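Local coordinates for uncharacterized protein (Thermus thermophilus HB8, PDB 6SCE), which acts in Type III CRISPR defence as a DNA nuclease that is activated by cyclic oligoadenylate, probably bound through CARF domains, at residues L138-Y143 and E153-V158; L146-L151 and G179-H184; S346-P351 and R358-P363. All coordinates share one frame; numbering follows the deposited sequence.

Contact 1 of 3, residues L138-Y143 and E153-V158; sequences LTLEEY and EAWERV. With nucleotides of chain B.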
loop_
_atom_site.group_PDB
_atom_site.type_symbol
_atom_site.label_atom_id
_atom_site.label_comp_id
_atom_site.label_asym_id
_atom_site.label_seq_id
_atom_site.Cartn_x
_atom_site.Cartn_y
_atom_site.Cartn_z
ATOM N N LEU A 138 -4.717 -20.002 -11.816
ATOM C CA LEU A 138 -3.759 -19.751 -12.869
ATOM C C LEU A 138 -2.513 -20.656 -12.698
ATOM O O LEU A 138 -2.010 -20.881 -11.575
ATOM C CB LEU A 138 -3.331 -18.277 -12.894
ATOM C CG LEU A 138 -4.183 -17.349 -13.771
ATOM C CD1 LEU A 138 -5.658 -17.444 -13.454
ATOM C CD2 LEU A 138 -3.661 -15.922 -13.635
ATOM N N THR A 139 -2.018 -21.120 -13.823
ATOM C CA THR A 139 -0.810 -21.938 -13.878
ATOM C C THR A 139 0.401 -21.033 -13.980
ATOM O O THR A 139 0.311 -19.830 -14.243
ATOM C CB THR A 139 -0.832 -22.845 -15.127
ATOM O OG1 THR A 139 -0.770 -22.021 -16.296
ATOM C CG2 THR A 139 -2.103 -23.737 -15.146
ATOM N N LEU A 140 1.570 -21.612 -13.807
ATOM C CA LEU A 140 2.803 -20.873 -13.981
ATOM C C LEU A 140 2.881 -20.321 -15.378
ATOM O O LEU A 140 3.310 -19.184 -15.583
ATOM C CB LEU A 140 4.028 -21.734 -13.640
ATOM C CG LEU A 140 5.326 -20.909 -13.629
ATOM C CD1 LEU A 140 6.290 -21.336 -12.540
ATOM C CD2 LEU A 140 6.009 -20.908 -14.992
ATOM N N GLU A 141 2.471 -21.114 -16.366
ATOM C CA GLU A 141 2.580 -20.653 -17.745
ATOM C C GLU A 141 1.643 -19.466 -18.003
ATOM O O GLU A 141 1.979 -18.559 -18.761
ATOM C CB GLU A 141 2.216 -21.775 -18.703
ATOM C CG GLU A 141 3.267 -22.862 -18.774
ATOM C CD GLU A 141 3.397 -23.676 -17.511
ATOM O OE1 GLU A 141 2.379 -23.896 -16.773
ATOM O OE2 GLU A 141 4.573 -24.089 -17.262
ATOM N N GLU A 142 0.477 -19.511 -17.385
ATOM C CA GLU A 142 -0.494 -18.369 -17.505
ATOM C C GLU A 142 0.106 -17.107 -16.859
ATOM O O GLU A 142 0.064 -16.040 -17.441
ATOM C CB GLU A 142 -1.823 -18.774 -16.916
ATOM C CG GLU A 142 -2.630 -19.650 -17.864
ATOM C CD GLU A 142 -3.834 -20.315 -17.258
ATOM O OE1 GLU A 142 -3.845 -20.577 -16.036
ATOM O OE2 GLU A 142 -4.818 -20.590 -18.021
ATOM N N TYR A 143 0.685 -17.231 -15.652
ATOM C CA TYR A 143 1.386 -16.088 -15.068
ATOM C C TYR A 143 2.549 -15.597 -15.905
ATOM O O TYR A 143 2.758 -14.402 -16.011
ATOM C CB TYR A 143 1.848 -16.402 -13.652
ATOM C CG TYR A 143 0.796 -16.192 -12.628
ATOM C CD1 TYR A 143 0.345 -14.912 -12.329
ATOM C CD2 TYR A 143 0.230 -17.244 -11.958
ATOM C CE1 TYR A 143 -0.601 -14.700 -11.353
ATOM C CE2 TYR A 143 -0.712 -17.034 -10.968
ATOM C CZ TYR A 143 -1.140 -15.758 -10.685
ATOM O OH TYR A 143 -2.126 -15.546 -9.720
ATOM N N GLU A 153 10.996 -10.609 -19.303
ATOM C CA GLU A 153 11.739 -11.481 -18.407
ATOM C C GLU A 153 11.737 -12.870 -18.997
ATOM O O GLU A 153 10.673 -13.514 -19.088
ATOM C CB GLU A 153 11.105 -11.540 -17.007
ATOM C CG GLU A 153 11.104 -10.223 -16.249
ATOM C CD GLU A 153 12.483 -9.777 -15.769
ATOM O OE1 GLU A 153 13.442 -10.576 -15.759
ATOM O OE2 GLU A 153 12.606 -8.593 -15.417
ATOM N N ALA A 154 12.923 -13.349 -19.381
ATOM C CA ALA A 154 13.067 -14.728 -19.776
ATOM C C ALA A 154 12.998 -15.615 -18.542
ATOM O O ALA A 154 13.314 -15.208 -17.427
ATOM C CB ALA A 154 14.381 -14.955 -20.545
ATOM N N TRP A 155 12.550 -16.839 -18.737
ATOM C CA TRP A 155 12.391 -17.736 -17.631
ATOM C C TRP A 155 12.541 -19.159 -18.070
ATOM O O TRP A 155 12.396 -19.461 -19.245
ATOM C CB TRP A 155 11.030 -17.504 -16.981
ATOM C CG TRP A 155 9.918 -17.677 -17.942
ATOM C CD1 TRP A 155 9.466 -16.770 -18.855
ATOM C CD2 TRP A 155 9.145 -18.837 -18.110
ATOM N NE1 TRP A 155 8.436 -17.286 -19.563
ATOM C CE2 TRP A 155 8.221 -18.569 -19.145
ATOM C CE3 TRP A 155 9.133 -20.074 -17.497
ATOM C CZ2 TRP A 155 7.300 -19.491 -19.567
ATOM C CZ3 TRP A 155 8.199 -20.994 -17.909
ATOM C CH2 TRP A 155 7.299 -20.702 -18.940
ATOM N N GLU A 156 12.839 -20.018 -17.111
ATOM C CA GLU A 156 12.903 -21.454 -17.336
ATOM C C GLU A 156 12.416 -22.194 -16.117
ATOM O O GLU A 156 12.657 -21.767 -14.961
ATOM C CB GLU A 156 14.330 -21.865 -17.670
ATOM C CG GLU A 156 15.335 -21.491 -16.609
ATOM C CD GLU A 156 16.746 -21.790 -17.047
ATOM O OE1 GLU A 156 17.431 -22.551 -16.321
ATOM O OE2 GLU A 156 17.133 -21.287 -18.129
ATOM N N ARG A 157 11.737 -23.309 -16.364
ATOM C CA ARG A 157 11.148 -24.089 -15.302
ATOM C C ARG A 157 12.222 -24.778 -14.477
ATOM O O ARG A 157 13.199 -25.294 -15.020
ATOM C CB ARG A 157 10.164 -25.121 -15.840
ATOM C CG ARG A 157 8.896 -24.530 -16.492
ATOM C CD ARG A 157 7.926 -24.044 -15.430
ATOM N NE ARG A 157 7.488 -25.143 -14.588
ATOM C CZ ARG A 157 6.481 -25.959 -14.866
ATOM N NH1 ARG A 157 5.751 -25.791 -15.970
ATOM N NH2 ARG A 157 6.200 -26.950 -14.037
ATOM N N VAL A 158 12.025 -24.793 -13.169
ATOM C CA VAL A 158 12.973 -25.438 -12.265
ATOM C C VAL A 158 12.179 -26.121 -11.214
ATOM O O VAL A 158 10.985 -25.832 -11.016
ATOM C CB VAL A 158 13.954 -24.450 -11.600
ATOM C CG1 VAL A 158 14.897 -23.865 -12.619
ATOM C CG2 VAL A 158 13.206 -23.362 -10.826
ATOM P P A B 2 -6.612 -4.494 -9.479
ATOM O OP1 A B 2 -5.172 -4.429 -9.879
ATOM O OP2 A B 2 -7.699 -4.835 -10.463
ATOM O "O5'" A B 2 -6.712 -5.548 -8.273
ATOM C "C5'" A B 2 -8.024 -5.987 -7.852
ATOM C "C4'" A B 2 -7.878 -7.009 -6.753
ATOM O "O4'" A B 2 -7.259 -8.200 -7.311
ATOM C "C3'" A B 2 -7.025 -6.593 -5.562
ATOM O "O3'" A B 2 -7.605 -7.027 -4.333
ATOM C "C2'" A B 2 -5.716 -7.343 -5.794
ATOM O "O2'" A B 2 -5.052 -7.652 -4.588
ATOM C "C1'" A B 2 -6.219 -8.614 -6.465
ATOM N N9 A B 2 -5.221 -9.342 -7.225
ATOM C C8 A B 2 -4.034 -8.862 -7.730
ATOM N N7 A B 2 -3.325 -9.795 -8.314
ATOM C C5 A B 2 -4.072 -10.955 -8.171
ATOM C C6 A B 2 -3.847 -12.287 -8.568
ATOM N N6 A B 2 -2.725 -12.708 -9.146
ATOM N N1 A B 2 -4.826 -13.186 -8.301
ATOM C C2 A B 2 -5.905 -12.769 -7.626
ATOM N N3 A B 2 -6.220 -11.548 -7.191
ATOM C C4 A B 2 -5.244 -10.681 -7.495
#
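L140 sets its CD2 methyl 3.6 Å from W155 CZ3 and 3.7 Å from R157 CD, so one branch fills the angle between the indole and the arginine's aliphatic chain. With CG anti to the backbone N (chi1 -172°), the leucine side chain leaves the helix start, and it and each of the two partners slide past each other in opposite directions. This is the tightly packed part, backed by strand 169-172, where A171 meets W155 and Q169 meets R157. The more open side is ionic. R157 bends at chi2 and chi3, which brings NH1 to E141 OE2 at the edge of the guanidinium. The salt bridge is modelled at 2.4 Å between R157 NH1 and E141 OE2, short enough to leave its exact length doubtful, and its N-H...O angle of 117° is far from straight. Both residues also touch a crystal neighbour. Replacing E141 by an alanine would probably leave R157 without its carboxylate mate and set the guanidinium free to turn. Behind, T139 N-caps the helix: E142 N donates to T139 OG1 at 3.0 Å and T139 N to E142 OE1 at 2.9 Å, a capping box. One turn into the helix, Y143 OH accepts from N6 of A2 of chain B (3.0 Å, 171°) and also bonds G186 O. The chemistry therefore splits in two: apolar packing, with an ion pair of doubtful exact geometry at the surface, ties helix 140-148 to edge strand 156-158, while Y143 accepts a nearly straight bond from the adenine amino group, consistent with a part in holding the base.

Contact 2 of 3, residues L146-L151 and G179-H184; sequences LYLEPL and GVFVVH
F181 meets Y147 and L148 through apolar contacts alone. Its CD2 lies 4.2 Å from L148 CD1, and its CZ 4.3 Å from Y147 CD2, so two positions on one side of the ring, CD2 and CZ, serve two consecutive helix residues. These are loose van der Waals separations, and they agree with the modest 121 Å² buried between the segments. The L148 and F181 side chains meet at a slant. On F181, CB points toward the helix, and CG anti to the backbone N (chi1 -175°) carries the ring on to Y147 and L148.

The polar end of Y147 turns to other partners. Its OH is hydrogen-bonded to D13 OD1 and to the adenine amino group of A2 of chain B, so the phenol end belongs to the ligand site while its CD2 packs on F181. K49 makes a cation-pi contact with the same tyrosine ring. As a separate ring contact, Y143 meets it with planes about 55° apart.

In the fold, 146-151, the later part of helix 140-148 with a wider pi-type turn, lies against strand 179-184. That strand is bonded antiparallel between 169-172 and 187-192, F181 also touching P188 and W190, while helices 15-28 and 44-59 pack against L146.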
loop_
_atom_site.group_PDB
_atom_site.type_symbol
_atom_site.label_atom_id
_atom_site.label_comp_id
_atom_site.label_asym_id
_atom_site.label_seq_id
_atom_site.Cartn_x
_atom_site.Cartn_y
_atom_site.Cartn_z
ATOM N N LEU A 146 1.194 -13.499 -18.768
ATOM C CA LEU A 146 0.552 -12.260 -18.284
ATOM C C LEU A 146 1.502 -11.288 -17.599
ATOM O O LEU A 146 1.280 -10.089 -17.672
ATOM C CB LEU A 146 -0.581 -12.594 -17.295
ATOM C CG LEU A 146 -1.821 -13.307 -17.885
ATOM C CD1 LEU A 146 -2.848 -13.601 -16.818
ATOM C CD2 LEU A 146 -2.406 -12.444 -18.983
ATOM N N TYR A 147 2.535 -11.803 -16.931
ATOM C CA TYR A 147 3.459 -10.981 -16.129
ATOM C C TYR A 147 4.872 -10.953 -16.694
ATOM O O TYR A 147 5.478 -9.887 -16.821
ATOM C CB TYR A 147 3.579 -11.517 -14.713
ATOM C CG TYR A 147 2.345 -11.419 -13.816
ATOM C CD1 TYR A 147 1.162 -10.808 -14.240
ATOM C CD2 TYR A 147 2.389 -11.929 -12.521
ATOM C CE1 TYR A 147 0.070 -10.713 -13.383
ATOM C CE2 TYR A 147 1.298 -11.844 -11.662
ATOM C CZ TYR A 147 0.147 -11.229 -12.092
ATOM O OH TYR A 147 -0.941 -11.124 -11.224
ATOM N N LEU A 148 5.430 -12.128 -16.969
ATOM C CA LEU A 148 6.856 -12.179 -17.275
ATOM C C LEU A 148 7.155 -11.788 -18.719
ATOM O O LEU A 148 7.999 -10.923 -18.986
ATOM C CB LEU A 148 7.416 -13.545 -16.953
ATOM C CG LEU A 148 7.209 -13.986 -15.516
ATOM C CD1 LEU A 148 7.885 -15.321 -15.306
ATOM C CD2 LEU A 148 7.708 -12.956 -14.510
ATOM N N GLU A 149 6.428 -12.374 -19.652
ATOM C CA GLU A 149 6.618 -12.046 -21.055
ATOM C C GLU A 149 6.491 -10.542 -21.327
ATOM O O GLU A 149 7.382 -9.951 -21.947
ATOM C CB GLU A 149 5.665 -12.873 -21.934
ATOM C CG GLU A 149 5.840 -12.651 -23.430
ATOM C CD GLU A 149 5.285 -11.311 -23.920
ATOM O OE1 GLU A 149 4.202 -10.873 -23.440
ATOM O OE2 GLU A 149 5.923 -10.689 -24.812
ATOM N N PRO A 150 5.396 -9.897 -20.881
ATOM C CA PRO A 150 5.344 -8.457 -21.188
ATOM C C PRO A 150 6.418 -7.600 -20.518
ATOM O O PRO A 150 6.659 -6.505 -20.970
ATOM C CB PRO A 150 3.955 -8.033 -20.676
ATOM C CG PRO A 150 3.571 -9.072 -19.711
ATOM C CD PRO A 150 4.141 -10.352 -20.267
ATOM N N LEU A 151 7.011 -8.068 -19.419
ATOM C CA LEU A 151 8.087 -7.335 -18.768
ATOM C C LEU A 151 9.474 -7.677 -19.377
ATOM O O LEU A 151 10.485 -7.202 -18.888
ATOM C CB LEU A 151 8.123 -7.654 -17.273
ATOM C CG LEU A 151 7.005 -7.115 -16.371
ATOM C CD1 LEU A 151 7.064 -7.760 -14.996
ATOM C CD2 LEU A 151 7.072 -5.610 -16.247
ATOM N N GLY A 179 16.261 -14.819 -6.751
ATOM C CA GLY A 179 14.915 -15.266 -6.496
ATOM C C GLY A 179 14.446 -16.347 -7.428
ATOM O O GLY A 179 15.038 -16.586 -8.500
ATOM N N VAL A 180 13.399 -17.040 -7.004
ATOM C CA VAL A 180 12.686 -18.003 -7.837
ATOM C C VAL A 180 11.221 -17.587 -7.864
ATOM O O VAL A 180 10.679 -17.290 -6.806
ATOM C CB VAL A 180 12.776 -19.421 -7.238
ATOM C CG1 VAL A 180 12.141 -20.444 -8.170
ATOM C CG2 VAL A 180 14.224 -19.803 -6.957
ATOM N N PHE A 181 10.599 -17.607 -9.048
ATOM C CA PHE A 181 9.197 -17.238 -9.189
ATOM C C PHE A 181 8.377 -18.505 -9.039
ATOM O O PHE A 181 8.486 -19.422 -9.871
ATOM C CB PHE A 181 8.988 -16.635 -10.575
ATOM C CG PHE A 181 7.592 -16.116 -10.794
ATOM C CD1 PHE A 181 7.209 -14.925 -10.210
ATOM C CD2 PHE A 181 6.688 -16.808 -11.596
ATOM C CE1 PHE A 181 5.931 -14.412 -10.396
ATOM C CE2 PHE A 181 5.410 -16.297 -11.796
ATOM C CZ PHE A 181 5.033 -15.113 -11.191
ATOM N N VAL A 182 7.582 -18.595 -7.971
ATOM C CA VAL A 182 6.852 -19.800 -7.663
ATOM C C VAL A 182 5.343 -19.514 -7.809
ATOM O O VAL A 182 4.838 -18.501 -7.322
ATOM C CB VAL A 182 7.180 -20.310 -6.222
ATOM C CG1 VAL A 182 6.495 -21.624 -5.904
ATOM C CG2 VAL A 182 8.699 -20.476 -6.046
ATOM N N VAL A 183 4.648 -20.394 -8.502
ATOM C CA VAL A 183 3.165 -20.366 -8.574
ATOM C C VAL A 183 2.613 -21.588 -7.896
ATOM O O VAL A 183 2.911 -22.726 -8.258
ATOM C CB VAL A 183 2.653 -20.227 -10.003
ATOM C CG1 VAL A 183 1.134 -20.309 -10.038
ATOM C CG2 VAL A 183 3.148 -18.913 -10.593
ATOM N N HIS A 184 1.838 -21.345 -6.865
ATOM C CA HIS A 184 1.254 -22.394 -6.062
ATOM C C HIS A 184 -0.213 -22.109 -5.851
ATOM O O HIS A 184 -0.568 -21.034 -5.334
ATOM C CB HIS A 184 1.933 -22.452 -4.719
ATOM C CG HIS A 184 1.399 -23.531 -3.840
ATOM N ND1 HIS A 184 1.584 -24.870 -4.114
ATOM C CD2 HIS A 184 0.677 -23.472 -2.700
ATOM C CE1 HIS A 184 0.986 -25.587 -3.181
ATOM N NE2 HIS A 184 0.446 -24.764 -2.300
#

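Contact 3 of 3, residues S346-P351 and R358-P363; sequences SFLSGP and RDLLAP. With nucleotides of chain B.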
loop_
_atom_site.group_PDB
_atom_site.type_symbol
_atom_site.label_atom_id
_atom_site.label_comp_id
_atom_site.label_asym_id
_atom_site.label_seq_id
_atom_site.Cartn_x
_atom_site.Cartn_y
_atom_site.Cartn_z
ATOM N N SER A 346 -12.671 -6.890 15.914
ATOM C CA SER A 346 -12.836 -8.313 15.840
ATOM C C SER A 346 -12.050 -8.844 14.663
ATOM O O SER A 346 -11.800 -8.109 13.694
ATOM C CB SER A 346 -14.323 -8.677 15.700
ATOM O OG SER A 346 -14.509 -10.076 15.893
ATOM N N PHE A 347 -11.639 -10.110 14.753
ATOM C CA PHE A 347 -11.026 -10.816 13.635
ATOM C C PHE A 347 -12.039 -11.578 12.793
ATOM O O PHE A 347 -12.937 -12.292 13.325
ATOM C CB PHE A 347 -9.949 -11.794 14.108
ATOM C CG PHE A 347 -8.722 -11.142 14.646
ATOM C CD1 PHE A 347 -7.886 -10.399 13.815
ATOM C CD2 PHE A 347 -8.385 -11.273 15.994
ATOM C CE1 PHE A 347 -6.736 -9.808 14.312
ATOM C CE2 PHE A 347 -7.231 -10.679 16.496
ATOM C CZ PHE A 347 -6.413 -9.931 15.650
ATOM N N LEU A 348 -11.856 -11.492 11.475
ATOM C CA LEU A 348 -12.545 -12.364 10.510
ATOM C C LEU A 348 -11.785 -13.672 10.401
ATOM O O LEU A 348 -10.594 -13.699 10.678
ATOM C CB LEU A 348 -12.612 -11.712 9.131
ATOM C CG LEU A 348 -13.197 -10.307 9.101
ATOM C CD1 LEU A 348 -13.114 -9.785 7.664
ATOM C CD2 LEU A 348 -14.632 -10.249 9.641
ATOM N N SER A 349 -12.477 -14.745 10.020
ATOM C CA SER A 349 -11.846 -16.028 9.776
ATOM C C SER A 349 -10.814 -15.906 8.663
ATOM O O SER A 349 -9.768 -16.536 8.720
ATOM C CB SER A 349 -12.888 -17.089 9.395
ATOM O OG SER A 349 -13.845 -17.234 10.429
ATOM N N GLY A 350 -11.095 -15.067 7.666
ATOM C CA GLY A 350 -10.121 -14.851 6.599
ATOM C C GLY A 350 -10.565 -13.725 5.672
ATOM O O GLY A 350 -11.647 -13.163 5.839
ATOM N N PRO A 351 -9.736 -13.433 4.665
ATOM C CA PRO A 351 -10.039 -12.287 3.788
ATOM C C PRO A 351 -11.223 -12.491 2.878
ATOM O O PRO A 351 -11.675 -11.546 2.245
ATOM C CB PRO A 351 -8.734 -12.101 3.002
ATOM C CG PRO A 351 -8.033 -13.409 3.055
ATOM C CD PRO A 351 -8.368 -13.922 4.457
ATOM N N ARG A 358 -20.586 -8.630 7.330
ATOM C CA ARG A 358 -21.980 -8.236 7.274
ATOM C C ARG A 358 -22.685 -8.563 8.596
ATOM O O ARG A 358 -23.369 -7.720 9.174
ATOM C CB ARG A 358 -22.697 -8.928 6.112
ATOM C CG ARG A 358 -24.126 -8.421 5.866
ATOM C CD ARG A 358 -24.890 -9.351 4.926
ATOM N NE ARG A 358 -24.834 -10.698 5.496
ATOM C CZ ARG A 358 -24.796 -11.842 4.813
ATOM N NH1 ARG A 358 -24.836 -11.865 3.497
ATOM N NH2 ARG A 358 -24.718 -12.992 5.479
ATOM N N ASP A 359 -22.486 -9.781 9.075
ATOM C CA ASP A 359 -23.218 -10.250 10.260
ATOM C C ASP A 359 -22.699 -9.631 11.541
ATOM O O ASP A 359 -23.469 -9.371 12.470
ATOM C CB ASP A 359 -23.187 -11.764 10.320
ATOM C CG ASP A 359 -24.037 -12.398 9.249
ATOM O OD1 ASP A 359 -24.776 -11.679 8.536
ATOM O OD2 ASP A 359 -23.942 -13.622 9.104
ATOM N N LEU A 360 -21.405 -9.335 11.582
ATOM C CA LEU A 360 -20.845 -8.619 12.714
ATOM C C LEU A 360 -21.347 -7.198 12.769
ATOM O O LEU A 360 -21.592 -6.671 13.864
ATOM C CB LEU A 360 -19.314 -8.591 12.643
ATOM C CG LEU A 360 -18.585 -9.849 13.094
ATOM C CD1 LEU A 360 -17.144 -9.851 12.585
ATOM C CD2 LEU A 360 -18.600 -9.895 14.618
ATOM N N LEU A 361 -21.459 -6.533 11.609
ATOM C CA LEU A 361 -21.776 -5.116 11.623
ATOM C C LEU A 361 -23.252 -4.736 11.508
ATOM O O LEU A 361 -23.624 -3.655 11.969
ATOM C CB LEU A 361 -20.918 -4.334 10.612
ATOM C CG LEU A 361 -19.442 -4.271 10.984
ATOM C CD1 LEU A 361 -18.627 -3.624 9.872
ATOM C CD2 LEU A 361 -19.237 -3.483 12.253
ATOM N N ALA A 362 -24.081 -5.592 10.928
ATOM C CA ALA A 362 -25.492 -5.276 10.744
ATOM C C ALA A 362 -26.163 -4.801 12.043
ATOM O O ALA A 362 -26.819 -3.738 12.056
ATOM C CB ALA A 362 -26.239 -6.445 10.117
ATOM N N PRO A 363 -25.978 -5.540 13.141
ATOM C CA PRO A 363 -26.625 -5.120 14.394
ATOM C C PRO A 363 -26.122 -3.787 14.945
ATOM O O PRO A 363 -26.877 -3.052 15.601
ATOM C CB PRO A 363 -26.280 -6.257 15.370
ATOM C CG PRO A 363 -25.872 -7.403 14.516
ATOM C CD PRO A 363 -25.230 -6.790 13.311
ATOM P P A B 3 -8.925 -6.305 -3.788
ATOM O OP1 A B 3 -10.086 -7.269 -3.615
ATOM O OP2 A B 3 -9.269 -5.107 -4.631
ATOM O "O5'" A B 3 -8.412 -5.855 -2.357
ATOM C "C5'" A B 3 -7.161 -5.186 -2.141
ATOM C "C4'" A B 3 -7.105 -4.823 -0.675
ATOM O "O4'" A B 3 -7.077 -6.039 0.131
ATOM C "C3'" A B 3 -5.898 -3.997 -0.245
ATOM O "O3'" A B 3 -6.397 -2.908 0.507
ATOM C "C2'" A B 3 -5.090 -4.982 0.614
ATOM O "O2'" A B 3 -4.301 -4.365 1.606
ATOM C "C1'" A B 3 -6.210 -5.823 1.214
ATOM N N9 A B 3 -5.780 -7.119 1.688
ATOM C C8 A B 3 -5.020 -8.031 0.996
ATOM N N7 A B 3 -4.824 -9.140 1.681
ATOM C C5 A B 3 -5.525 -8.950 2.860
ATOM C C6 A B 3 -5.716 -9.776 3.985
ATOM N N6 A B 3 -5.224 -11.009 4.068
ATOM N N1 A B 3 -6.492 -9.288 4.980
ATOM C C2 A B 3 -7.012 -8.060 4.859
ATOM N N3 A B 3 -6.896 -7.187 3.850
ATOM C C4 A B 3 -6.128 -7.708 2.874
#
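L360 lays its CD1 methyl 3.9 Å from L348 CD2, the two leucine side chains meeting at a slant, and comes within 4.2 Å of S346 OG from the same CD1. That one methyl thus bridges the end of a strand and the loop that follows it. L348 brings its branch there with CG anti to the carbonyl carbon (chi1 -53°), although its CB leaves the backbone in another direction. The distances indicate plain packing, and the 106 Å² buried is small.

Away from this apolar point, R358 NE donates to D359 OD1 at 3.2 Å, in the guanidinium plane but from above the carboxylate plane, 40° out of it. R358 NH1 has a second acidic partner in E128. On the ligand side, P351 CB lies 3.8 Å from N6 of A3 of chain B, a van der Waals approach to the adenine.

Strand 342-347 is an outer strand of its sheet, parallel to 316-321, and helix 354-370 carries the chain on to parallel strand 375-378, a beta-alpha-beta crossover consistent with the Rossmann-like fold of CARF domains. L360 also touches L320 of strand 316-321, and M386 of helix 384-393 packs on L348.

Contacts 1 and 2 are neighbouring parts of one packing unit: their centres are 5 Å apart, and both press helix 140-148 on the sheet containing strands 156-158 and 179-184. Y143 packing on V183 joins them. Contact 2 is the buried one and apolar throughout; contact 1, nearer the surface, adds an ion pair. Contact 3 joins helix 354-370 to the end of strand 342-347 in another sheet, its centre about 37 Å from that of contact 1 and 34 Å from that of contact 2; it too is buried and apolar. All three lie beside the bound oligoadenylate: tyrosines in contacts 1 and 2 bond one adenine, whereas contact 3 merely packs against the next base.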